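PDB 4MU6: kinectin 1 (Kinesin receptor) from Legionella pneumophila, which is an effector of unknown molecular function whose N-terminal domain, the part in this chain, is an elongated, largely helical coiled-coil module. Local coordinates for residues L68-S72 with L233-I237; K206-R211 with S223-G227; Q83-D87 with H200-R204; L122-L126 with L162-I166. All coordinates share one frame; numbering follows the deposited sequence.

Contact 1. Residues L68-S72 with L233-I237; sequences LEQQS and LLRSI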
loop_
_atom_site.group_PDB
_atom_site.type_symbol
_atom_site.label_atom_id
_atom_site.label_comp_id
_atom_site.label_asym_id
_atom_site.label_seq_id
_atom_site.Cartn_x
_atom_site.Cartn_y
_atom_site.Cartn_z
ATOM N N LEU A 68 8.114 -0.986 0.267
ATOM C CA LEU A 68 6.821 -1.145 -0.415
ATOM C C LEU A 68 5.810 -0.116 0.091
ATOM O O LEU A 68 5.027 0.433 -0.693
ATOM C CB LEU A 68 6.255 -2.543 -0.173
ATOM C CG LEU A 68 6.994 -3.760 -0.716
ATOM C CD1 LEU A 68 6.441 -5.035 -0.078
ATOM C CD2 LEU A 68 6.889 -3.821 -2.214
ATOM N N GLU A 69 5.812 0.128 1.406
ATOM C CA GLU A 69 4.950 1.152 1.990
ATOM C C GLU A 69 5.259 2.512 1.384
ATOM O O GLU A 69 4.353 3.279 1.080
ATOM C CB GLU A 69 5.130 1.242 3.513
ATOM C CG GLU A 69 4.346 0.221 4.327
ATOM C CD GLU A 69 4.600 0.356 5.837
ATOM O OE1 GLU A 69 5.294 1.318 6.241
ATOM O OE2 GLU A 69 4.107 -0.501 6.610
ATOM N N GLN A 70 6.544 2.806 1.225
ATOM C CA GLN A 70 6.984 4.095 0.704
ATOM C C GLN A 70 6.560 4.272 -0.743
ATOM O O GLN A 70 6.157 5.363 -1.148
ATOM C CB GLN A 70 8.502 4.262 0.841
ATOM C CG GLN A 70 8.940 4.826 2.198
ATOM C CD GLN A 70 8.427 6.247 2.431
ATOM O OE1 GLN A 70 8.768 7.172 1.688
ATOM N NE2 GLN A 70 7.597 6.422 3.461
ATOM N N GLN A 71 6.652 3.194 -1.516
ATOM C CA GLN A 71 6.146 3.206 -2.876
ATOM C C GLN A 71 4.641 3.523 -2.902
ATOM O O GLN A 71 4.197 4.398 -3.643
ATOM C CB GLN A 71 6.408 1.862 -3.556
ATOM C CG GLN A 71 5.785 1.742 -4.942
ATOM C CD GLN A 71 6.632 2.365 -6.040
ATOM O OE1 GLN A 71 7.590 3.092 -5.770
ATOM N NE2 GLN A 71 6.285 2.066 -7.296
ATOM N N SER A 72 3.865 2.811 -2.089
ATOM C CA SER A 72 2.417 2.985 -2.084
ATOM C C SER A 72 2.025 4.361 -1.560
ATOM O O SER A 72 1.068 4.964 -2.035
ATOM C CB SER A 72 1.748 1.898 -1.241
ATOM O OG SER A 72 1.822 0.639 -1.885
ATOM N N LEU A 233 -0.722 -2.956 -2.062
ATOM C CA LEU A 233 0.312 -2.921 -1.038
ATOM C C LEU A 233 0.372 -4.227 -0.255
ATOM O O LEU A 233 1.457 -4.800 -0.048
ATOM C CB LEU A 233 0.119 -1.753 -0.070
ATOM C CG LEU A 233 1.044 -1.829 1.154
ATOM C CD1 LEU A 233 2.543 -1.850 0.760
ATOM C CD2 LEU A 233 0.757 -0.667 2.087
ATOM N N LEU A 234 -0.792 -4.706 0.167
ATOM C CA LEU A 234 -0.811 -5.874 1.030
ATOM C C LEU A 234 -0.376 -7.132 0.296
ATOM O O LEU A 234 0.229 -8.016 0.901
ATOM C CB LEU A 234 -2.176 -6.056 1.698
ATOM C CG LEU A 234 -2.502 -5.022 2.789
ATOM C CD1 LEU A 234 -3.978 -5.116 3.225
ATOM C CD2 LEU A 234 -1.570 -5.195 3.979
ATOM N N ARG A 235 -0.656 -7.226 -1.004
ATOM C CA ARG A 235 -0.230 -8.426 -1.721
ATOM C C ARG A 235 1.291 -8.460 -1.855
ATOM O O ARG A 235 1.916 -9.508 -1.696
ATOM C CB ARG A 235 -0.889 -8.557 -3.095
ATOM C CG ARG A 235 -0.414 -9.803 -3.827
ATOM C CD ARG A 235 -0.783 -9.783 -5.285
ATOM N NE ARG A 235 -0.097 -10.831 -6.040
ATOM C CZ ARG A 235 -0.393 -12.127 -5.965
ATOM N NH1 ARG A 235 -1.350 -12.553 -5.146
ATOM N NH2 ARG A 235 0.278 -13.003 -6.701
ATOM N N SER A 236 1.881 -7.307 -2.141
ATOM C CA SER A 236 3.318 -7.213 -2.296
ATOM C C SER A 236 4.016 -7.532 -0.977
ATOM O O SER A 236 5.064 -8.160 -0.972
ATOM C CB SER A 236 3.721 -5.827 -2.808
ATOM O OG SER A 236 3.324 -4.817 -1.897
ATOM N N ILE A 237 3.423 -7.122 0.141
ATOM C CA ILE A 237 4.026 -7.407 1.432
ATOM C C ILE A 237 3.854 -8.865 1.786
ATOM O O ILE A 237 4.792 -9.503 2.254
ATOM C CB ILE A 237 3.451 -6.540 2.555
ATOM C CG1 ILE A 237 3.932 -5.099 2.399
ATOM C CG2 ILE A 237 3.860 -7.094 3.912
ATOM C CD1 ILE A 237 3.520 -4.199 3.540
#
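Leu68 and Ser72 of one helix face Leu233, Ser236 and Ile237 of another that runs nearly antiparallel to it, the local axes making an angle of 161° and approaching to 10.1 Å. The backbones are nearest at Ser72 and Leu233, whose CA atoms lie 6.4 Å apart. Leu68 and Leu233 carry most of the packing. With its CG anti to the carbonyl carbon (chi1 -65°), Leu68 reaches the other helix with both methyls: CD1 meets Ile237 CG1 at 3.5 Å, the two side chains passing in opposite directions, while CD2 lies 3.8 Å from Ser236 CB. From the other helix Leu233 answers with CD1, which sits 3.9 Å from Leu68 CB and close to the backbone at Leu68 and Glu69. Ser72 closes this end, its OG 3.5 Å from Leu233 CB. The hydroxyl of Ser236 donates to Leu233 O at 2.6 Å from 32° off the carbonyl plane, yet OG still lies against both Leu68 methyls, with CB beside it; Leu233 O also accepts the helical bond from Ile237 N. This antiparallel helix packing joins helix 43-105, where 68-72 begins a predicted coiled-coil segment, to helix 227-273. Ile221, Leu222 and Leu225, all in the loop before helix 227-273, pack on Leu233, while Glu69 touches Ile221 and forms a salt bridge with Lys65.

Contact 2. Residues K206-R211 with S223-G227; sequences KRAQAR and STLSG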
loop_
_atom_site.group_PDB
_atom_site.type_symbol
_atom_site.label_atom_id
_atom_site.label_comp_id
_atom_site.label_asym_id
_atom_site.label_seq_id
_atom_site.Cartn_x
_atom_site.Cartn_y
_atom_site.Cartn_z
ATOM N N LYS A 206 -9.417 12.731 4.559
ATOM C CA LYS A 206 -9.226 11.594 5.461
ATOM C C LYS A 206 -7.852 10.930 5.253
ATOM O O LYS A 206 -7.173 10.573 6.218
ATOM C CB LYS A 206 -10.362 10.574 5.286
ATOM C CG LYS A 206 -11.716 11.024 5.880
ATOM C CD LYS A 206 -12.890 10.308 5.177
ATOM C CE LYS A 206 -14.157 10.286 6.028
ATOM N NZ LYS A 206 -15.301 9.647 5.293
ATOM N N ARG A 207 -7.436 10.773 3.996
ATOM C CA ARG A 207 -6.121 10.194 3.733
ATOM C C ARG A 207 -5.014 11.129 4.234
ATOM O O ARG A 207 -4.021 10.672 4.798
ATOM C CB ARG A 207 -5.933 9.811 2.256
ATOM C CG ARG A 207 -6.833 8.642 1.814
ATOM C CD ARG A 207 -6.451 8.075 0.458
ATOM N NE ARG A 207 -6.755 8.949 -0.666
ATOM C CZ ARG A 207 -7.912 8.924 -1.326
ATOM N NH1 ARG A 207 -8.867 8.077 -0.948
ATOM N NH2 ARG A 207 -8.114 9.736 -2.364
ATOM N N ALA A 208 -5.208 12.431 4.038
ATOM C CA ALA A 208 -4.267 13.429 4.496
ATOM C C ALA A 208 -4.166 13.446 6.024
ATOM O O ALA A 208 -3.102 13.693 6.586
ATOM C CB ALA A 208 -4.647 14.802 3.963
ATOM N N GLN A 209 -5.274 13.172 6.696
ATOM C CA GLN A 209 -5.230 13.061 8.143
ATOM C C GLN A 209 -4.363 11.863 8.548
ATOM O O GLN A 209 -3.530 11.956 9.470
ATOM C CB GLN A 209 -6.635 12.894 8.702
ATOM C CG GLN A 209 -6.680 12.807 10.220
ATOM C CD GLN A 209 -6.609 14.169 10.893
ATOM O OE1 GLN A 209 -6.498 15.200 10.227
ATOM N NE2 GLN A 209 -6.676 14.179 12.223
ATOM N N ALA A 210 -4.555 10.741 7.852
ATOM C CA ALA A 210 -3.804 9.526 8.151
ATOM C C ALA A 210 -2.318 9.757 7.949
ATOM O O ALA A 210 -1.490 9.186 8.662
ATOM C CB ALA A 210 -4.271 8.364 7.281
ATOM N N ARG A 211 -1.977 10.583 6.965
ATOM C CA ARG A 211 -0.573 10.850 6.692
ATOM C C ARG A 211 0.119 11.527 7.873
ATOM O O ARG A 211 1.293 11.264 8.132
ATOM C CB ARG A 211 -0.382 11.645 5.395
ATOM C CG ARG A 211 -0.752 10.846 4.142
ATOM C CD ARG A 211 -0.351 11.569 2.862
ATOM N NE ARG A 211 -0.924 10.903 1.704
ATOM C CZ ARG A 211 -2.059 11.258 1.102
ATOM N NH1 ARG A 211 -2.756 12.311 1.517
ATOM N NH2 ARG A 211 -2.492 10.565 0.072
ATOM N N SER A 223 -4.347 3.581 6.006
ATOM C CA SER A 223 -5.364 4.641 5.977
ATOM C C SER A 223 -4.937 5.810 5.086
ATOM O O SER A 223 -5.725 6.708 4.816
ATOM C CB SER A 223 -5.738 5.135 7.383
ATOM O OG SER A 223 -6.219 4.083 8.208
ATOM N N THR A 224 -3.699 5.794 4.604
ATOM C CA THR A 224 -3.305 6.789 3.610
ATOM C C THR A 224 -3.606 6.317 2.181
ATOM O O THR A 224 -3.326 7.031 1.220
ATOM C CB THR A 224 -1.814 7.148 3.704
ATOM O OG1 THR A 224 -1.029 6.114 3.090
ATOM C CG2 THR A 224 -1.393 7.312 5.172
ATOM N N LEU A 225 -4.155 5.112 2.034
ATOM C CA LEU A 225 -4.389 4.559 0.694
ATOM C C LEU A 225 -5.865 4.298 0.428
ATOM O O LEU A 225 -6.624 4.011 1.355
ATOM C CB LEU A 225 -3.617 3.252 0.512
ATOM C CG LEU A 225 -2.146 3.326 0.926
ATOM C CD1 LEU A 225 -1.554 1.933 0.997
ATOM C CD2 LEU A 225 -1.367 4.207 -0.039
ATOM N N SER A 226 -6.256 4.364 -0.843
ATOM C CA SER A 226 -7.595 3.962 -1.257
ATOM C C SER A 226 -7.672 2.458 -1.086
ATOM O O SER A 226 -6.639 1.799 -0.985
ATOM C CB SER A 226 -7.818 4.306 -2.725
ATOM O OG SER A 226 -6.891 3.585 -3.534
ATOM N N GLY A 227 -8.888 1.913 -1.074
ATOM C CA GLY A 227 -9.080 0.485 -0.874
ATOM C C GLY A 227 -8.326 -0.364 -1.886
ATOM O O GLY A 227 -7.729 -1.387 -1.544
HETATM O O HOH W 1 -0.532 8.339 0.754
#
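Arg207 and Ala210, on one face of a helix, meet the backbone of 223-227, which leaves a 3-10 turn at Ser223 and Thr224 and becomes extended at Leu225 and Ser226; the closest CA atoms, those of Arg207 and Thr224, are only 4.4 Å apart. About one turn on, the Ala210 methyl lies directly on the loop backbone: CB is 3.3 Å from Ser223 O and also touches Ser223 CB. Thr224 fills the neighbouring groove with its methyl. CG2 stands 3.7 Å from Ala210 CB and the same distance from Arg211 CG, so it sits against both residues, while OG1 turns to Ile221 O, its own partner in the preceding turn. Arg207 follows the loop with its aliphatic part, CD coming to 3.4 Å from Thr224 O; a bend at chi3 (-71°) then carries the guanidinium on towards Asp80. The chain of Arg211, extended from CG to NE, passes the threonine at a slant and is joined to the loop through a water, which accepts from Arg211 NE at 2.8 Å and donates to Thr224 O at 3.1 Å. Both arginines form salt bridges with Asp80, Arg207 to OD1 and Arg211 to OD2, an arrangement that probably offsets their charges. The contact thus folds the linker back along helix 158-217 just before helix 227-273 begins, with Ser226 as N-cap. Helix 43-105 flanks it, Gln76 accepting from Ser226 N and touching Arg207 and Leu225, while Tyr73 and Leu77 cover Arg211.

Contact 3. Residues Q83-D87 with H200-R204; sequences QKEQD and HHTKR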
loop_
_atom_site.group_PDB
_atom_site.type_symbol
_atom_site.label_atom_id
_atom_site.label_comp_id
_atom_site.label_asym_id
_atom_site.label_seq_id
_atom_site.Cartn_x
_atom_site.Cartn_y
_atom_site.Cartn_z
ATOM N N GLN A 83 -6.022 14.304 -8.819
ATOM C CA GLN A 83 -7.478 14.365 -8.722
ATOM C C GLN A 83 -7.934 15.717 -8.164
ATOM O O GLN A 83 -9.019 16.196 -8.486
ATOM C CB GLN A 83 -8.008 13.218 -7.857
ATOM C CG GLN A 83 -9.523 13.213 -7.685
ATOM C CD GLN A 83 -9.988 12.247 -6.607
ATOM O OE1 GLN A 83 -9.810 12.485 -5.399
ATOM N NE2 GLN A 83 -10.581 11.143 -7.038
ATOM N N LYS A 84 -7.095 16.335 -7.334
ATOM C CA LYS A 84 -7.414 17.633 -6.778
ATOM C C LYS A 84 -7.399 18.721 -7.836
ATOM O O LYS A 84 -8.275 19.575 -7.851
ATOM C CB LYS A 84 -6.476 18.015 -5.648
ATOM C CG LYS A 84 -7.031 19.128 -4.797
ATOM C CD LYS A 84 -6.053 19.562 -3.716
ATOM C CE LYS A 84 -6.684 20.641 -2.844
ATOM N NZ LYS A 84 -7.444 21.618 -3.676
ATOM N N GLU A 85 -6.405 18.697 -8.714
ATOM C CA GLU A 85 -6.305 19.702 -9.770
ATOM C C GLU A 85 -7.417 19.574 -10.803
ATOM O O GLU A 85 -7.935 20.580 -11.303
ATOM C CB GLU A 85 -4.943 19.618 -10.460
ATOM C CG GLU A 85 -3.819 20.151 -9.610
ATOM C CD GLU A 85 -2.536 19.378 -9.806
ATOM O OE1 GLU A 85 -2.480 18.556 -10.745
ATOM O OE2 GLU A 85 -1.591 19.584 -9.015
ATOM N N GLN A 86 -7.771 18.336 -11.132
ATOM C CA GLN A 86 -8.870 18.091 -12.046
ATOM C C GLN A 86 -10.209 18.475 -11.425
ATOM O O GLN A 86 -11.047 19.092 -12.083
ATOM C CB GLN A 86 -8.869 16.638 -12.526
ATOM C CG GLN A 86 -7.761 16.368 -13.518
ATOM C CD GLN A 86 -7.443 14.900 -13.676
ATOM O OE1 GLN A 86 -7.821 14.067 -12.839
ATOM N NE2 GLN A 86 -6.741 14.566 -14.761
ATOM N N ASP A 87 -10.416 18.124 -10.163
ATOM C CA ASP A 87 -11.626 18.560 -9.480
ATOM C C ASP A 87 -11.702 20.083 -9.411
ATOM O O ASP A 87 -12.746 20.659 -9.704
ATOM C CB ASP A 87 -11.743 17.956 -8.081
ATOM C CG ASP A 87 -12.098 16.481 -8.112
ATOM O OD1 ASP A 87 -12.323 15.930 -9.219
ATOM O OD2 ASP A 87 -12.152 15.873 -7.022
ATOM N N HIS A 200 -15.103 13.497 -3.169
ATOM C CA HIS A 200 -13.696 13.197 -3.476
ATOM C C HIS A 200 -12.798 13.925 -2.491
ATOM O O HIS A 200 -11.745 13.412 -2.103
ATOM C CB HIS A 200 -13.303 13.624 -4.896
ATOM C CG HIS A 200 -13.842 12.741 -5.981
ATOM N ND1 HIS A 200 -13.766 13.081 -7.315
ATOM C CD2 HIS A 200 -14.459 11.536 -5.935
ATOM C CE1 HIS A 200 -14.314 12.124 -8.043
ATOM N NE2 HIS A 200 -14.746 11.178 -7.230
ATOM N N HIS A 201 -13.219 15.130 -2.120
ATOM C CA HIS A 201 -12.462 15.994 -1.225
ATOM C C HIS A 201 -12.415 15.423 0.191
ATOM O O HIS A 201 -11.353 15.347 0.812
ATOM C CB HIS A 201 -13.077 17.392 -1.204
ATOM C CG HIS A 201 -12.455 18.306 -0.195
ATOM N ND1 HIS A 201 -13.085 18.660 0.982
ATOM C CD2 HIS A 201 -11.253 18.929 -0.178
ATOM C CE1 HIS A 201 -12.299 19.463 1.677
ATOM N NE2 HIS A 201 -11.181 19.643 0.995
ATOM N N THR A 202 -13.579 15.026 0.694
ATOM C CA THR A 202 -13.667 14.366 1.980
ATOM C C THR A 202 -12.684 13.181 2.092
ATOM O O THR A 202 -11.894 13.125 3.037
ATOM C CB THR A 202 -15.112 13.956 2.279
ATOM O OG1 THR A 202 -15.902 15.143 2.451
ATOM C CG2 THR A 202 -15.184 13.139 3.550
ATOM N N LYS A 203 -12.695 12.272 1.116
ATOM C CA LYS A 203 -11.754 11.145 1.127
ATOM C C LYS A 203 -10.284 11.581 1.096
ATOM O O LYS A 203 -9.444 10.985 1.771
ATOM C CB LYS A 203 -12.049 10.161 -0.014
ATOM C CG LYS A 203 -13.424 9.530 0.071
ATOM C CD LYS A 203 -13.707 8.672 -1.146
ATOM C CE LYS A 203 -15.097 8.085 -1.090
ATOM N NZ LYS A 203 -15.378 7.264 -2.303
ATOM N N ARG A 204 -9.971 12.615 0.317
ATOM C CA ARG A 204 -8.609 13.126 0.283
ATOM C C ARG A 204 -8.201 13.676 1.650
ATOM O O ARG A 204 -7.088 13.416 2.122
ATOM C CB ARG A 204 -8.417 14.176 -0.814
ATOM C CG ARG A 204 -8.274 13.594 -2.209
ATOM C CD ARG A 204 -7.860 14.659 -3.237
ATOM N NE ARG A 204 -8.719 15.843 -3.238
ATOM C CZ ARG A 204 -9.766 16.016 -4.045
ATOM N NH1 ARG A 204 -10.096 15.084 -4.937
ATOM N NH2 ARG A 204 -10.479 17.130 -3.974
HETATM O O HOH W 2 -10.669 10.667 -3.294
HETATM O O HOH W 3 -12.898 17.789 -5.071
#
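Arg204 NH1 reaches two acceptors on the opposing helix, Gln83 OE1 at 2.7 Å and Asp87 OD2 at 3.0 Å. The bond to the aspartate is a salt bridge and the straighter of the two, with an N-H...O angle of 164°; that to the glutamine is more bent. Both oxygens lie near the guanidinium plane, but NH1 approaches OD2 from above the carboxylate. The same OD2 accepts from His200 ND1 at 3.2 Å on its syn side, with ring and carboxylate nearly coplanar. Water 3 donates to OD2 and accepts from Arg204 NH2, adding a third donor to this oxygen. Water 2 donates to both Gln83 OE1 and His200 O. This polar network ties helix 43-105 to helix 158-217 in an antiparallel pair (153° between local axes, 11.1 Å apart), within a predicted coiled-coil stretch of the first helix. Further out, the Gln83 amide stacks on the His200 imidazole, the planes 2° apart and NE2 3.7 Å above the ring centre. Gln83 CG is anti to the backbone N, and the extended chain carries the amide across to the ring. Lys84 lays CB over one face of the Arg204 guanidinium, 3.9 Å from NE, while its own NZ forms a salt bridge with Asp88.

Contact 4. Residues L122-L126 with L162-I166; sequences LHYKL and LQRSI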
loop_
_atom_site.group_PDB
_atom_site.type_symbol
_atom_site.label_atom_id
_atom_site.label_comp_id
_atom_site.label_asym_id
_atom_site.label_seq_id
_atom_site.Cartn_x
_atom_site.Cartn_y
_atom_site.Cartn_z
ATOM N N LEU A 122 -50.060 41.802 -32.178
ATOM C CA LEU A 122 -50.230 41.208 -33.501
ATOM C C LEU A 122 -51.634 40.624 -33.692
ATOM O O LEU A 122 -52.215 40.748 -34.778
ATOM C CB LEU A 122 -49.185 40.134 -33.779
ATOM C CG LEU A 122 -47.735 40.582 -33.953
ATOM C CD1 LEU A 122 -46.867 39.358 -34.035
ATOM C CD2 LEU A 122 -47.561 41.456 -35.201
ATOM N N HIS A 123 -52.174 39.994 -32.647
ATOM C CA HIS A 123 -53.502 39.395 -32.728
ATOM C C HIS A 123 -54.541 40.492 -32.855
ATOM O O HIS A 123 -55.551 40.327 -33.540
ATOM C CB HIS A 123 -53.816 38.566 -31.487
ATOM C CG HIS A 123 -53.245 37.186 -31.521
ATOM N ND1 HIS A 123 -52.702 36.579 -30.407
ATOM C CD2 HIS A 123 -53.141 36.287 -32.531
ATOM C CE1 HIS A 123 -52.286 35.367 -30.731
ATOM N NE2 HIS A 123 -52.533 35.167 -32.015
ATOM N N TYR A 124 -54.288 41.597 -32.159
ATOM C CA TYR A 124 -55.149 42.772 -32.211
ATOM C C TYR A 124 -55.127 43.346 -33.629
ATOM O O TYR A 124 -56.178 43.585 -34.221
ATOM C CB TYR A 124 -54.697 43.800 -31.159
ATOM C CG TYR A 124 -55.473 45.104 -31.109
ATOM C CD1 TYR A 124 -56.725 45.174 -30.497
ATOM C CD2 TYR A 124 -54.937 46.278 -31.644
ATOM C CE1 TYR A 124 -57.434 46.379 -30.442
ATOM C CE2 TYR A 124 -55.637 47.485 -31.592
ATOM C CZ TYR A 124 -56.884 47.528 -30.990
ATOM O OH TYR A 124 -57.578 48.721 -30.938
ATOM N N LYS A 125 -53.931 43.534 -34.186
ATOM C CA LYS A 125 -53.798 43.997 -35.570
ATOM C C LYS A 125 -54.465 43.073 -36.599
ATOM O O LYS A 125 -55.007 43.542 -37.588
ATOM C CB LYS A 125 -52.335 44.214 -35.954
ATOM C CG LYS A 125 -51.640 45.339 -35.210
ATOM C CD LYS A 125 -50.265 45.619 -35.804
ATOM C CE LYS A 125 -49.576 46.776 -35.094
ATOM N NZ LYS A 125 -48.326 47.187 -35.796
ATOM N N LEU A 126 -54.420 41.767 -36.376
ATOM C CA LEU A 126 -55.016 40.834 -37.328
ATOM C C LEU A 126 -56.535 40.887 -37.257
ATOM O O LEU A 126 -57.218 40.800 -38.277
ATOM C CB LEU A 126 -54.531 39.406 -37.072
ATOM C CG LEU A 126 -55.094 38.341 -38.017
ATOM C CD1 LEU A 126 -54.591 38.573 -39.431
ATOM C CD2 LEU A 126 -54.735 36.941 -37.530
ATOM N N LEU A 162 -48.830 39.370 -41.234
ATOM C CA LEU A 162 -49.197 39.332 -39.819
ATOM C C LEU A 162 -49.169 37.886 -39.327
ATOM O O LEU A 162 -48.742 37.616 -38.202
ATOM C CB LEU A 162 -50.588 39.913 -39.587
ATOM C CG LEU A 162 -50.665 41.429 -39.429
ATOM C CD1 LEU A 162 -52.111 41.865 -39.245
ATOM C CD2 LEU A 162 -49.812 41.876 -38.249
ATOM N N GLN A 163 -49.634 36.966 -40.172
ATOM C CA GLN A 163 -49.665 35.547 -39.819
ATOM C C GLN A 163 -48.250 35.016 -39.588
ATOM O O GLN A 163 -48.015 34.212 -38.682
ATOM C CB GLN A 163 -50.352 34.728 -40.917
ATOM C CG GLN A 163 -51.876 34.870 -40.962
ATOM C CD GLN A 163 -52.507 34.144 -42.154
ATOM O OE1 GLN A 163 -51.995 34.198 -43.278
ATOM N NE2 GLN A 163 -53.622 33.457 -41.907
ATOM N N ARG A 164 -47.317 35.462 -40.427
ATOM C CA ARG A 164 -45.938 35.013 -40.340
ATOM C C ARG A 164 -45.280 35.586 -39.094
ATOM O O ARG A 164 -44.506 34.897 -38.427
ATOM C CB ARG A 164 -45.150 35.383 -41.600
ATOM C CG ARG A 164 -45.375 34.429 -42.773
ATOM C CD ARG A 164 -44.426 34.713 -43.939
ATOM N NE ARG A 164 -44.656 36.033 -44.523
ATOM C CZ ARG A 164 -45.401 36.262 -45.604
ATOM N NH1 ARG A 164 -45.992 35.254 -46.239
ATOM N NH2 ARG A 164 -45.551 37.502 -46.054
ATOM N N SER A 165 -45.604 36.839 -38.779
ATOM C CA SER A 165 -45.102 37.476 -37.565
ATOM C C SER A 165 -45.610 36.743 -36.338
ATOM O O SER A 165 -44.837 36.458 -35.415
ATOM C CB SER A 165 -45.517 38.938 -37.506
ATOM O OG SER A 165 -44.775 39.689 -38.443
ATOM N N ILE A 166 -46.905 36.431 -36.337
ATOM C CA ILE A 166 -47.494 35.629 -35.270
ATOM C C ILE A 166 -46.770 34.278 -35.109
ATOM O O ILE A 166 -46.415 33.873 -33.988
ATOM C CB ILE A 166 -48.985 35.378 -35.521
ATOM C CG1 ILE A 166 -49.768 36.683 -35.351
ATOM C CG2 ILE A 166 -49.506 34.315 -34.564
ATOM C CD1 ILE A 166 -51.212 36.616 -35.829
#
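Leu122 and Leu126 pack against Leu162 and Ile166 in an antiparallel helical hairpin, whose local axes run 9.9 Å apart at 160° to one another. The pairing is regular: Leu122 faces Ile166 and Leu126 faces Leu162, each with 6.5 Å between CA atoms. Leu162, with the largest buried area of the contact, is a bump fitted against Lys125 and Leu126. Its CD1 sits against the backbone at Leu126, 3.6 Å from CA, with Lys125 CB walling one flank, while its CD2 leans on Leu122 CD2 at 3.8 Å. In return, Leu122 fills the hollow formed by Ser165 and Ile166. The chi1 of -69°, which puts CG beside the backbone N, sets CD1 against the opposing backbone, 3.7 Å from Ile166 N, and beside the CB of Ser165, a small residue whose hydroxyl bonds back to Arg161 O. Ile166 packs alongside, its CG1 3.8 Å from Leu122 CB. The contact joins helix 108-127 to the start of helix 158-217, far from the centre of the chain and partly exposed. At the margin His123 touches Ile166, the side chains crossing at about a right angle. Ile166 CD1 ends between two groups, 3.9 Å from Leu126 CD2 and 3.8 Å from His123 CD2.

From the N terminus, helix 43-105 supplies the first segments of contacts 1 and 3. Helix 108-127 follows and gives that of contact 4, which closes first, across the unmodelled residues 131-154, when the chain returns as helix 158-217. Contact 3 closes later on that helix, around contact 4. Contact 2 then closes a short loop in series with contact 3, and contact 1 closes last, on helix 227-273, enclosing all three. Contacts 3 and 4, with centres 56 Å apart, tie the long arm at two places. Contacts 1 and 2 touch where Leu225 packs against Ser72 and Leu233, so the loop before helix 227-273 bridges helix 43-105 and helix 227-273.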